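Local structure of alcohol dehydrogenase (Thermus thermophilus, 2EIH) at residues L301-V304 against K308-P311. The protein binds zinc and probably acts as an NAD(P)-dependent oxidoreductase of the medium-chain alcohol dehydrogenase type. Residues are numbered along the deposited sequence; the frame is centred on the assembly and turned at random.
Sequences LRFV and KLKP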
ATOM      1  N   LEU A 301      -5.453 -22.403   5.493  1.00 21.49           N
ATOM      2  CA  LEU A 301      -5.609 -23.633   6.261  1.00 22.41           C
ATOM      3  C   LEU A 301      -5.859 -23.356   7.747  1.00 24.35           C
ATOM      4  O   LEU A 301      -6.583 -24.087   8.420  1.00 26.80           O
ATOM      5  CB  LEU A 301      -4.382 -24.541   6.034  1.00 20.31           C
ATOM      6  CG  LEU A 301      -4.190 -25.071   4.586  1.00 21.81           C
ATOM      7  CD1 LEU A 301      -2.834 -25.743   4.403  1.00 20.54           C
ATOM      8  CD2 LEU A 301      -5.298 -26.056   4.267  1.00 17.73           C
ATOM      9  N   ARG A 302      -5.270 -22.281   8.251  1.00 26.61           N
ATOM     10  CA  ARG A 302      -5.459 -21.873   9.646  1.00 27.40           C
ATOM     11  C   ARG A 302      -6.940 -21.521   9.857  1.00 26.58           C
ATOM     12  O   ARG A 302      -7.561 -22.003  10.787  1.00 26.67           O
ATOM     13  CB  ARG A 302      -4.567 -20.655   9.953  1.00 29.13           C
ATOM     14  CG  ARG A 302      -3.774 -20.746  11.256  1.00 32.60           C
ATOM     15  CD  ARG A 302      -2.346 -20.237  11.073  1.00 32.02           C
ATOM     16  NE  ARG A 302      -2.302 -18.910  10.453  1.00 34.09           N
ATOM     17  CZ  ARG A 302      -1.335 -18.519   9.625  1.00 36.40           C
ATOM     18  NH1 ARG A 302      -0.350 -19.354   9.325  1.00 36.75           N
ATOM     19  NH2 ARG A 302      -1.331 -17.296   9.103  1.00 37.65           N
ATOM     20  N   PHE A 303      -7.492 -20.677   8.987  1.00 27.40           N
ATOM     21  CA  PHE A 303      -8.904 -20.294   9.072  1.00 27.17           C
ATOM     22  C   PHE A 303      -9.802 -21.522   8.890  1.00 26.89           C
ATOM     23  O   PHE A 303     -10.890 -21.598   9.471  1.00 26.22           O
ATOM     24  CB  PHE A 303      -9.268 -19.237   8.010  1.00 23.89           C
ATOM     25  CG  PHE A 303      -8.668 -17.882   8.270  1.00 25.75           C
ATOM     26  CD1 PHE A 303      -7.768 -17.317   7.366  1.00 26.06           C
ATOM     27  CD2 PHE A 303      -8.960 -17.189   9.447  1.00 25.82           C
ATOM     28  CE1 PHE A 303      -7.160 -16.086   7.633  1.00 24.18           C
ATOM     29  CE2 PHE A 303      -8.354 -15.953   9.722  1.00 24.29           C
ATOM     30  CZ  PHE A 303      -7.458 -15.405   8.821  1.00 24.30           C
ATOM     31  N   VAL A 304      -9.355 -22.478   8.077  1.00 27.51           N
ATOM     32  CA  VAL A 304     -10.137 -23.691   7.852  1.00 28.93           C
ATOM     33  C   VAL A 304     -10.202 -24.540   9.120  1.00 30.83           C
ATOM     34  O   VAL A 304     -11.242 -25.103   9.423  1.00 32.77           O
ATOM     35  CB  VAL A 304      -9.576 -24.549   6.686  1.00 27.69           C
ATOM     36  CG1 VAL A 304     -10.349 -25.862   6.584  1.00 24.92           C
ATOM     37  CG2 VAL A 304      -9.685 -23.790   5.383  1.00 23.11           C
ATOM     38  N   LYS A 308     -13.609 -20.917  10.059  1.00 29.20           N
ATOM     39  CA  LYS A 308     -14.040 -19.640   9.498  1.00 27.85           C
ATOM     40  C   LYS A 308     -14.152 -19.739   7.978  1.00 26.82           C
ATOM     41  O   LYS A 308     -14.799 -18.912   7.337  1.00 25.96           O
ATOM     42  CB  LYS A 308     -13.053 -18.545   9.886  1.00 32.29           C
ATOM     43  CG  LYS A 308     -13.074 -18.218  11.375  1.00 37.31           C
ATOM     44  CD  LYS A 308     -11.985 -17.210  11.723  1.00 41.47           C
ATOM     45  CE  LYS A 308     -12.090 -16.716  13.155  1.00 42.29           C
ATOM     46  NZ  LYS A 308     -10.998 -15.750  13.465  1.00 44.21           N
ATOM     47  N   LEU A 309     -13.520 -20.766   7.421  1.00 23.18           N
ATOM     48  CA  LEU A 309     -13.544 -21.009   5.992  1.00 23.71           C
ATOM     49  C   LEU A 309     -13.716 -22.503   5.800  1.00 25.29           C
ATOM     50  O   LEU A 309     -13.090 -23.291   6.507  1.00 27.40           O
ATOM     51  CB  LEU A 309     -12.223 -20.588   5.358  1.00 23.41           C
ATOM     52  CG  LEU A 309     -11.848 -19.110   5.299  1.00 23.01           C
ATOM     53  CD1 LEU A 309     -10.473 -18.992   4.677  1.00 23.04           C
ATOM     54  CD2 LEU A 309     -12.870 -18.338   4.477  1.00 21.59           C
ATOM     55  N   LYS A 310     -14.557 -22.923   4.867  1.00 24.60           N
ATOM     56  CA  LYS A 310     -14.698 -24.364   4.675  1.00 26.62           C
ATOM     57  C   LYS A 310     -14.913 -24.764   3.231  1.00 25.80           C
ATOM     58  O   LYS A 310     -15.615 -24.083   2.484  1.00 25.83           O
ATOM     59  CB  LYS A 310     -15.827 -24.905   5.542  1.00 28.54           C
ATOM     60  CG  LYS A 310     -17.185 -24.324   5.266  1.00 31.15           C
ATOM     61  CD  LYS A 310     -18.184 -24.865   6.256  1.00 34.55           C
ATOM     62  CE  LYS A 310     -19.600 -24.529   5.848  1.00 36.82           C
ATOM     63  NZ  LYS A 310     -20.582 -25.030   6.856  1.00 39.20           N
ATOM     64  N   PRO A 311     -14.304 -25.878   2.814  1.00 25.15           N
ATOM     65  CA  PRO A 311     -14.462 -26.332   1.436  1.00 24.69           C
ATOM     66  C   PRO A 311     -15.833 -26.942   1.231  1.00 23.94           C
ATOM     67  O   PRO A 311     -16.458 -27.412   2.175  1.00 25.18           O
ATOM     68  CB  PRO A 311     -13.367 -27.376   1.305  1.00 23.25           C
ATOM     69  CG  PRO A 311     -13.455 -28.053   2.644  1.00 22.10           C
ATOM     70  CD  PRO A 311     -13.476 -26.830   3.574  1.00 24.74           C
TER
HETATM   71  O   HOH W   1     -13.583 -26.010   8.226  1.00 37.42           O
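The carbonyl oxygen of Phe-303 accepts two backbone N-H groups from the chain that doubles back after helix 297-306: Lys-308 N at 2.9 Å and, weakly, Leu-309 N at 3.4 Å from Phe-303 O. The first is a 6→1 bond of the kind that closes a Schellman motif, consistent with such a C-cap, and 308-311 folds against the last turn before running on to strand 313-318. This stronger bond is bent at its hydrogen (142°), and Lys-308 N is tilted out of the carbonyl plane. Next along, Val-304 CA approaches Leu-309 O at 3.3 Å, and the 161° angle at the hydrogen supports a CA-H...O contact. One water donates to both Val-304 O and Leu-309 O, linking the two backbones again. Among the side chains, nearly equal first torsions (chi1 -70° in Phe-303) send Phe-303 and Leu-309 off the same way, which sets Phe-303 CB beside Leu-309 CD1 at 3.6 Å. Leu-309 continues onto Gln-185 and Ile-186 of helix 180-189 in the Rossmann-type region, while Phe-303 reaches Leu-189 there and packs on Gly-167 of a second subunit. Val-304 and Pro-311 lie against Ile-147 instead. Lys-308, whose NZ forms a salt bridge with Glu-306, extends past the phenyl ring, bringing its CD to the ring edge, 3.8 Å from Phe-303 CD2.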